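Local coordinates for SWD1-like protein (PDB 6E29), which probably serves, through its WD-repeat beta-propeller domain, as a protein-binding subunit of the COMPASS complex that methylates a lysine of histone H3, at residues I70-W75 with Y112-H117. Numbering follows the deposited sequence.
Sequences ITSLSW and YGAELH
Ser72 and Ser74 each reach across to a backbone amide of the neighbouring strand: Ala114 N donates to Ser72 OG over 2.9 Å, and Leu116 N to Ser74 OG over 3.0 Å, both nearly straight (165° and 169°). The strands run nearly parallel, but strand 70-75 turns these side chains toward its neighbour while its backbone pairs with strand 81-86, so a short hydroxyl supplies the acceptor. Ser72 OG is tucked between its own N and carbonyl carbon, whereas Ser74 OG swings anti to its N (chi1 173°); these different rotations bring both hydroxyls to alternate amides. Ser72 OG also donates to a water that in turn donates to Ala114 O, reaching that carbonyl indirectly. A second water links Ser74 OG with Glu115 OE1, and a third joins the carbonyls of Thr71 and Tyr112. Thr71 OG1 makes a hydrogen bond to Val111 O. An alanine in place of Ser72 would probably leave Ala114 N without its acceptor and the first water without its donor. Gly113 suits its place because a CB there would press on Ser72 CB. Buried Leu116 lays CD1 over the backbone of Ser74 and Trp75, 3.7 Å from Ser74 O, and also touches Leu83, filling the space between sheets. Strands 70-75 and 111-117 begin consecutive four-stranded antiparallel sheets, adjacent blades meeting near the central channel of a WD40 beta-propeller.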
ATOM      1  N   ILE B  70      -4.844  -4.455 -12.158  1.00 40.19           N
ATOM      2  CA  ILE B  70      -4.579  -4.788 -10.773  1.00 35.16           C
ATOM      3  C   ILE B  70      -4.022  -3.555 -10.069  1.00 35.84           C
ATOM      4  O   ILE B  70      -3.136  -2.857 -10.586  1.00 34.02           O
ATOM      5  CB  ILE B  70      -3.610  -5.972 -10.661  1.00 29.88           C
ATOM      6  CG1 ILE B  70      -4.165  -7.162 -11.465  1.00 32.11           C
ATOM      7  CG2 ILE B  70      -3.361  -6.286  -9.182  1.00 30.38           C
ATOM      8  CD1 ILE B  70      -5.508  -7.667 -10.860  1.00 42.04           C
ATOM      9  N   THR B  71      -4.542  -3.281  -8.878  1.00 30.39           N
ATOM     10  CA  THR B  71      -4.103  -2.157  -8.071  1.00 27.56           C
ATOM     11  C   THR B  71      -3.358  -2.537  -6.802  1.00 32.13           C
ATOM     12  O   THR B  71      -2.621  -1.696  -6.284  1.00 28.98           O
ATOM     13  CB  THR B  71      -5.305  -1.296  -7.664  1.00 35.25           C
ATOM     14  OG1 THR B  71      -6.293  -2.158  -7.092  1.00 33.04           O
ATOM     15  CG2 THR B  71      -5.921  -0.590  -8.912  1.00 29.87           C
ATOM     16  N   SER B  72      -3.511  -3.761  -6.280  1.00 25.84           N
ATOM     17  CA  SER B  72      -2.725  -4.154  -5.115  1.00 23.67           C
ATOM     18  C   SER B  72      -2.655  -5.660  -4.983  1.00 24.75           C
ATOM     19  O   SER B  72      -3.460  -6.408  -5.562  1.00 28.38           O
ATOM     20  CB  SER B  72      -3.260  -3.556  -3.799  1.00 30.26           C
ATOM     21  OG  SER B  72      -4.463  -4.202  -3.388  1.00 31.36           O
ATOM     22  N   LEU B  73      -1.614  -6.078  -4.266  1.00 26.50           N
ATOM     23  CA  LEU B  73      -1.327  -7.477  -3.979  1.00 24.99           C
ATOM     24  C   LEU B  73      -0.840  -7.571  -2.557  1.00 29.91           C
ATOM     25  O   LEU B  73       0.014  -6.786  -2.156  1.00 34.64           O
ATOM     26  CB  LEU B  73      -0.203  -8.038  -4.878  1.00 25.18           C
ATOM     27  CG  LEU B  73      -0.463  -7.966  -6.358  1.00 26.01           C
ATOM     28  CD1 LEU B  73       0.903  -8.023  -7.120  1.00 33.28           C
ATOM     29  CD2 LEU B  73      -1.384  -9.147  -6.794  1.00 29.32           C
ATOM     30  N   SER B  74      -1.334  -8.568  -1.831  1.00 28.15           N
ATOM     31  CA  SER B  74      -1.040  -8.736  -0.419  1.00 25.22           C
ATOM     32  C   SER B  74      -0.963 -10.220  -0.115  1.00 30.83           C
ATOM     33  O   SER B  74      -1.926 -10.951  -0.371  1.00 30.61           O
ATOM     34  CB  SER B  74      -2.157  -8.069   0.412  1.00 32.91           C
ATOM     35  OG  SER B  74      -2.028  -8.329   1.790  1.00 30.99           O
ATOM     36  N   TRP B  75       0.157 -10.649   0.444  1.00 29.96           N
ATOM     37  CA  TRP B  75       0.411 -12.060   0.684  1.00 37.37           C
ATOM     38  C   TRP B  75       0.068 -12.420   2.116  1.00 33.41           C
ATOM     39  O   TRP B  75       0.246 -11.613   3.020  1.00 38.58           O
ATOM     40  CB  TRP B  75       1.872 -12.409   0.472  1.00 29.82           C
ATOM     41  CG  TRP B  75       2.401 -12.406  -0.938  1.00 28.75           C
ATOM     42  CD1 TRP B  75       2.848 -11.300  -1.672  1.00 29.15           C
ATOM     43  CD2 TRP B  75       2.643 -13.557  -1.758  1.00 31.29           C
ATOM     44  NE1 TRP B  75       3.334 -11.728  -2.892  1.00 26.89           N
ATOM     45  CE2 TRP B  75       3.216 -13.101  -2.971  1.00 28.77           C
ATOM     46  CE3 TRP B  75       2.400 -14.934  -1.598  1.00 38.15           C
ATOM     47  CZ2 TRP B  75       3.557 -13.972  -4.016  1.00 35.66           C
ATOM     48  CZ3 TRP B  75       2.766 -15.807  -2.638  1.00 39.48           C
ATOM     49  CH2 TRP B  75       3.324 -15.322  -3.831  1.00 32.06           C
ATOM     50  N   TYR B 112      -8.642   1.131  -4.410  1.00 28.39           N
ATOM     51  CA  TYR B 112      -7.288   1.687  -4.310  1.00 31.43           C
ATOM     52  C   TYR B 112      -6.288   0.609  -3.873  1.00 37.62           C
ATOM     53  O   TYR B 112      -5.152   0.554  -4.343  1.00 29.07           O
ATOM     54  CB  TYR B 112      -7.254   2.819  -3.286  1.00 22.89           C
ATOM     55  CG  TYR B 112      -7.840   4.166  -3.670  1.00 26.49           C
ATOM     56  CD1 TYR B 112      -7.335   4.900  -4.756  1.00 32.35           C
ATOM     57  CD2 TYR B 112      -8.820   4.763  -2.848  1.00 27.63           C
ATOM     58  CE1 TYR B 112      -7.825   6.163  -5.048  1.00 37.42           C
ATOM     59  CE2 TYR B 112      -9.325   6.012  -3.142  1.00 34.58           C
ATOM     60  CZ  TYR B 112      -8.810   6.713  -4.228  1.00 31.09           C
ATOM     61  OH  TYR B 112      -9.304   7.948  -4.537  1.00 35.02           O
ATOM     62  N   GLY B 113      -6.679  -0.221  -2.919  1.00 26.32           N
ATOM     63  CA  GLY B 113      -5.822  -1.278  -2.453  1.00 33.99           C
ATOM     64  C   GLY B 113      -6.501  -2.039  -1.339  1.00 29.80           C
ATOM     65  O   GLY B 113      -7.397  -1.536  -0.632  1.00 28.96           O
ATOM     66  N   ALA B 114      -6.131  -3.297  -1.203  1.00 25.55           N
ATOM     67  CA  ALA B 114      -6.676  -4.144  -0.141  1.00 32.96           C
ATOM     68  C   ALA B 114      -5.535  -4.894   0.543  1.00 24.62           C
ATOM     69  O   ALA B 114      -4.612  -5.375  -0.124  1.00 28.34           O
ATOM     70  CB  ALA B 114      -7.737  -5.149  -0.675  1.00 32.82           C
ATOM     71  N   GLU B 115      -5.586  -4.962   1.882  1.00 29.12           N
ATOM     72  CA  GLU B 115      -4.513  -5.551   2.675  1.00 25.99           C
ATOM     73  C   GLU B 115      -5.065  -6.670   3.529  1.00 38.21           C
ATOM     74  O   GLU B 115      -6.119  -6.509   4.152  1.00 32.92           O
ATOM     75  CB  GLU B 115      -3.851  -4.554   3.604  1.00 30.33           C
ATOM     76  CG  GLU B 115      -2.917  -3.592   2.885  1.00 34.78           C
ATOM     77  CD  GLU B 115      -1.566  -4.226   2.624  1.00 48.44           C
ATOM     78  OE1 GLU B 115      -0.910  -4.616   3.608  1.00 46.37           O
ATOM     79  OE2 GLU B 115      -1.176  -4.364   1.436  1.00 43.60           O
ATOM     80  N   LEU B 116      -4.335  -7.777   3.592  1.00 27.74           N
ATOM     81  CA  LEU B 116      -4.741  -8.890   4.470  1.00 28.30           C
ATOM     82  C   LEU B 116      -4.367  -8.613   5.923  1.00 34.29           C
ATOM     83  O   LEU B 116      -3.351  -7.985   6.229  1.00 32.57           O
ATOM     84  CB  LEU B 116      -4.081 -10.193   4.015  1.00 37.04           C
ATOM     85  CG  LEU B 116      -4.755 -10.977   2.904  1.00 40.46           C
ATOM     86  CD1 LEU B 116      -3.869 -12.226   2.554  1.00 44.66           C
ATOM     87  CD2 LEU B 116      -6.175 -11.428   3.296  1.00 35.58           C
ATOM     88  N   HIS B 117      -5.237  -9.042   6.837  1.00 36.38           N
ATOM     89  CA  HIS B 117      -4.887  -8.989   8.252  1.00 33.03           C
ATOM     90  C   HIS B 117      -3.575  -9.753   8.455  1.00 39.22           C
ATOM     91  O   HIS B 117      -3.443 -10.874   7.945  1.00 43.60           O
ATOM     92  CB  HIS B 117      -6.012  -9.612   9.090  1.00 36.69           C
ATOM     93  CG  HIS B 117      -5.846  -9.423  10.565  1.00 43.02           C
ATOM     94  ND1 HIS B 117      -4.891 -10.106  11.293  1.00 45.24           N
ATOM     95  CD2 HIS B 117      -6.545  -8.676  11.456  1.00 43.39           C
ATOM     96  CE1 HIS B 117      -4.994  -9.769  12.568  1.00 49.17           C
ATOM     97  NE2 HIS B 117      -5.991  -8.903  12.696  1.00 48.36           N
TER
HETATM   98  O   HOH W   1      -2.640  -0.272  -3.390  1.00 41.53           O
HETATM   99  O   HOH W   2      -4.665  -6.769  -2.496  1.00 30.77           O
HETATM  100  O   HOH W   3       0.209  -7.353   3.299  1.00 35.81           O